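Local coordinates for protein lactaldehyde dehydrogenase (PDB 2IMP) that oxidises lactaldehyde to lactate, and glycolaldehyde to glycolate, with NAD+ as the electron acceptor, working as a homotetramer of the aldehyde dehydrogenase family, at residues G447-W452 and G459-H464. Numbering follows the deposited sequence.
With LAC (lactic acid), chain E.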
loop_
_atom_site.group_PDB
_atom_site.type_symbol
_atom_site.label_atom_id
_atom_site.label_comp_id
_atom_site.label_asym_id
_atom_site.label_seq_id
_atom_site.Cartn_x
_atom_site.Cartn_y
_atom_site.Cartn_z
ATOM N N GLY A 447 2.027 3.781 15.304
ATOM C CA GLY A 447 3.326 4.116 14.742
ATOM C C GLY A 447 4.147 2.855 14.529
ATOM O O GLY A 447 3.603 1.765 14.351
ATOM N N PHE A 448 5.464 2.993 14.519
ATOM C CA PHE A 448 6.341 1.843 14.364
ATOM C C PHE A 448 7.602 1.989 15.227
ATOM O O PHE A 448 8.535 2.717 14.883
ATOM C CB PHE A 448 6.718 1.625 12.884
ATOM C CG PHE A 448 7.417 0.299 12.612
ATOM C CD1 PHE A 448 6.992 -0.878 13.233
ATOM C CD2 PHE A 448 8.471 0.221 11.700
ATOM C CE1 PHE A 448 7.604 -2.111 12.956
ATOM C CE2 PHE A 448 9.093 -1.001 11.411
ATOM C CZ PHE A 448 8.654 -2.177 12.043
ATOM N N HIS A 449 7.567 1.338 16.383
ATOM C CA HIS A 449 8.677 1.346 17.320
ATOM C C HIS A 449 9.758 0.343 16.880
ATOM O O HIS A 449 9.669 -0.854 17.167
ATOM C CB HIS A 449 8.168 0.971 18.711
ATOM C CG HIS A 449 9.103 1.332 19.826
ATOM N ND1 HIS A 449 9.462 2.639 20.099
ATOM C CD2 HIS A 449 9.689 0.575 20.777
ATOM C CE1 HIS A 449 10.225 2.662 21.176
ATOM N NE2 HIS A 449 10.380 1.425 21.609
ATOM N N ALA A 450 10.743 0.851 16.148
ATOM C CA ALA A 450 11.833 0.037 15.634
ATOM C C ALA A 450 13.190 0.752 15.758
ATOM O O ALA A 450 13.371 1.851 15.244
ATOM C CB ALA A 450 11.558 -0.323 14.178
ATOM N N GLY A 451 14.130 0.116 16.441
ATOM C CA GLY A 451 15.417 0.747 16.645
ATOM C C GLY A 451 16.489 0.462 15.622
ATOM O O GLY A 451 16.570 -0.629 15.060
ATOM N N TRP A 452 17.301 1.480 15.367
ATOM C CA TRP A 452 18.427 1.369 14.457
ATOM C C TRP A 452 19.656 0.794 15.194
ATOM O O TRP A 452 19.663 0.725 16.424
ATOM C CB TRP A 452 18.789 2.745 13.910
ATOM C CG TRP A 452 17.814 3.317 12.926
ATOM C CD1 TRP A 452 16.464 3.105 12.877
ATOM C CD2 TRP A 452 18.117 4.238 11.875
ATOM N NE1 TRP A 452 15.909 3.836 11.854
ATOM C CE2 TRP A 452 16.899 4.538 11.221
ATOM C CE3 TRP A 452 19.299 4.831 11.414
ATOM C CZ2 TRP A 452 16.831 5.420 10.135
ATOM C CZ3 TRP A 452 19.232 5.707 10.330
ATOM C CH2 TRP A 452 18.003 5.988 9.703
ATOM N N GLY A 459 10.549 -4.800 14.497
ATOM C CA GLY A 459 9.937 -3.738 15.267
ATOM C C GLY A 459 8.564 -4.097 15.781
ATOM O O GLY A 459 8.097 -5.219 15.582
ATOM N N ALA A 460 7.923 -3.135 16.444
ATOM C CA ALA A 460 6.589 -3.335 16.999
ATOM C C ALA A 460 5.616 -2.153 16.777
ATOM O O ALA A 460 6.038 -1.019 16.510
ATOM C CB ALA A 460 6.694 -3.640 18.494
ATOM N N ASP A 461 4.325 -2.457 16.903
ATOM C CA ASP A 461 3.233 -1.502 16.749
ATOM C C ASP A 461 2.809 -1.206 15.289
ATOM O O ASP A 461 3.567 -1.430 14.341
ATOM C CB ASP A 461 3.562 -0.165 17.432
ATOM C CG ASP A 461 4.100 -0.332 18.854
ATOM O OD1 ASP A 461 3.874 -1.383 19.483
ATOM O OD2 ASP A 461 4.745 0.613 19.349
ATOM N N GLY A 462 1.581 -0.715 15.148
ATOM C CA GLY A 462 1.051 -0.358 13.847
ATOM C C GLY A 462 1.052 -1.460 12.818
ATOM O O GLY A 462 1.213 -2.633 13.141
ATOM N N LYS A 463 0.859 -1.071 11.565
ATOM C CA LYS A 463 0.828 -2.016 10.461
ATOM C C LYS A 463 2.133 -2.834 10.311
ATOM O O LYS A 463 2.108 -4.047 10.107
ATOM C CB LYS A 463 0.548 -1.258 9.161
ATOM C CG LYS A 463 0.398 -2.134 7.933
ATOM C CD LYS A 463 0.219 -1.279 6.687
ATOM C CE LYS A 463 1.448 -0.402 6.441
ATOM N NZ LYS A 463 1.239 0.549 5.310
ATOM N N HIS A 464 3.262 -2.150 10.421
ATOM C CA HIS A 464 4.546 -2.812 10.290
ATOM C C HIS A 464 4.838 -3.788 11.436
ATOM O O HIS A 464 5.473 -4.815 11.233
ATOM C CB HIS A 464 5.648 -1.762 10.163
ATOM C CG HIS A 464 5.443 -0.838 9.003
ATOM N ND1 HIS A 464 5.460 -1.271 7.695
ATOM C CD2 HIS A 464 5.144 0.482 8.959
ATOM C CE1 HIS A 464 5.177 -0.264 6.896
ATOM N NE2 HIS A 464 4.979 0.815 7.632
HETATM C C LAC E . 9.038 0.978 25.072
HETATM C CA LAC E . 9.629 0.135 26.162
HETATM C CB LAC E . 8.517 -0.304 27.131
HETATM O O LAC E . 9.103 0.605 23.901
HETATM O OHN LAC E . 10.214 -1.053 25.604
HETATM O OXT LAC E . 8.482 2.155 25.381
HETATM O O HOH W 1 3.680 0.581 11.902
#
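With CG of Phe448 anti to its own nitrogen (chi1 -169°) and that of His464 beside its nitrogen (chi1 -58°), the two side chains cross at about a right angle. CB of His464 sits over the centre of the Phe448 ring, 3.3 Å from its centroid, a CH-pi contact, and the imidazole presents its edge to the same ring in a tilted edge-to-face pair, the planes at 52°. Ala450 CB lies against the opposite face, toward the rim. A leucine in place of Phe448 would probably leave His464 CB and the imidazole edge without the flat surface they rest on. Between the backbones, His449 and Ala460 form a single antiparallel hydrogen-bonded bridge, His449 N to Ala460 O (2.8 Å) and Ala460 N to His449 O (3.0 Å). At Gly459 a CB would run into Phe448 CZ and Ala450 CB in this arrangement. A water joins Gly447 O (2.7 Å) to His464 N (3.1 Å). Next to this bridge, His449 lines the lactate pocket, its NE2 2.7 Å from lactate O and its ND1 hydrogen-bonded to Glu434. Asp461 OD2, against His449 CB (3.5 Å), salt-bridges the lactate-binding Arg161 of helix 155-168; OD1 hydrogen-bonds Tyr111. The contact thus ties the loop between strands 434-437 and 452-453 to residues 459-464, which lead into helix 462-467, where His464 NE2 is hydrogen-bonded to Glu125 on strand 123-127 of a neighbouring subunit.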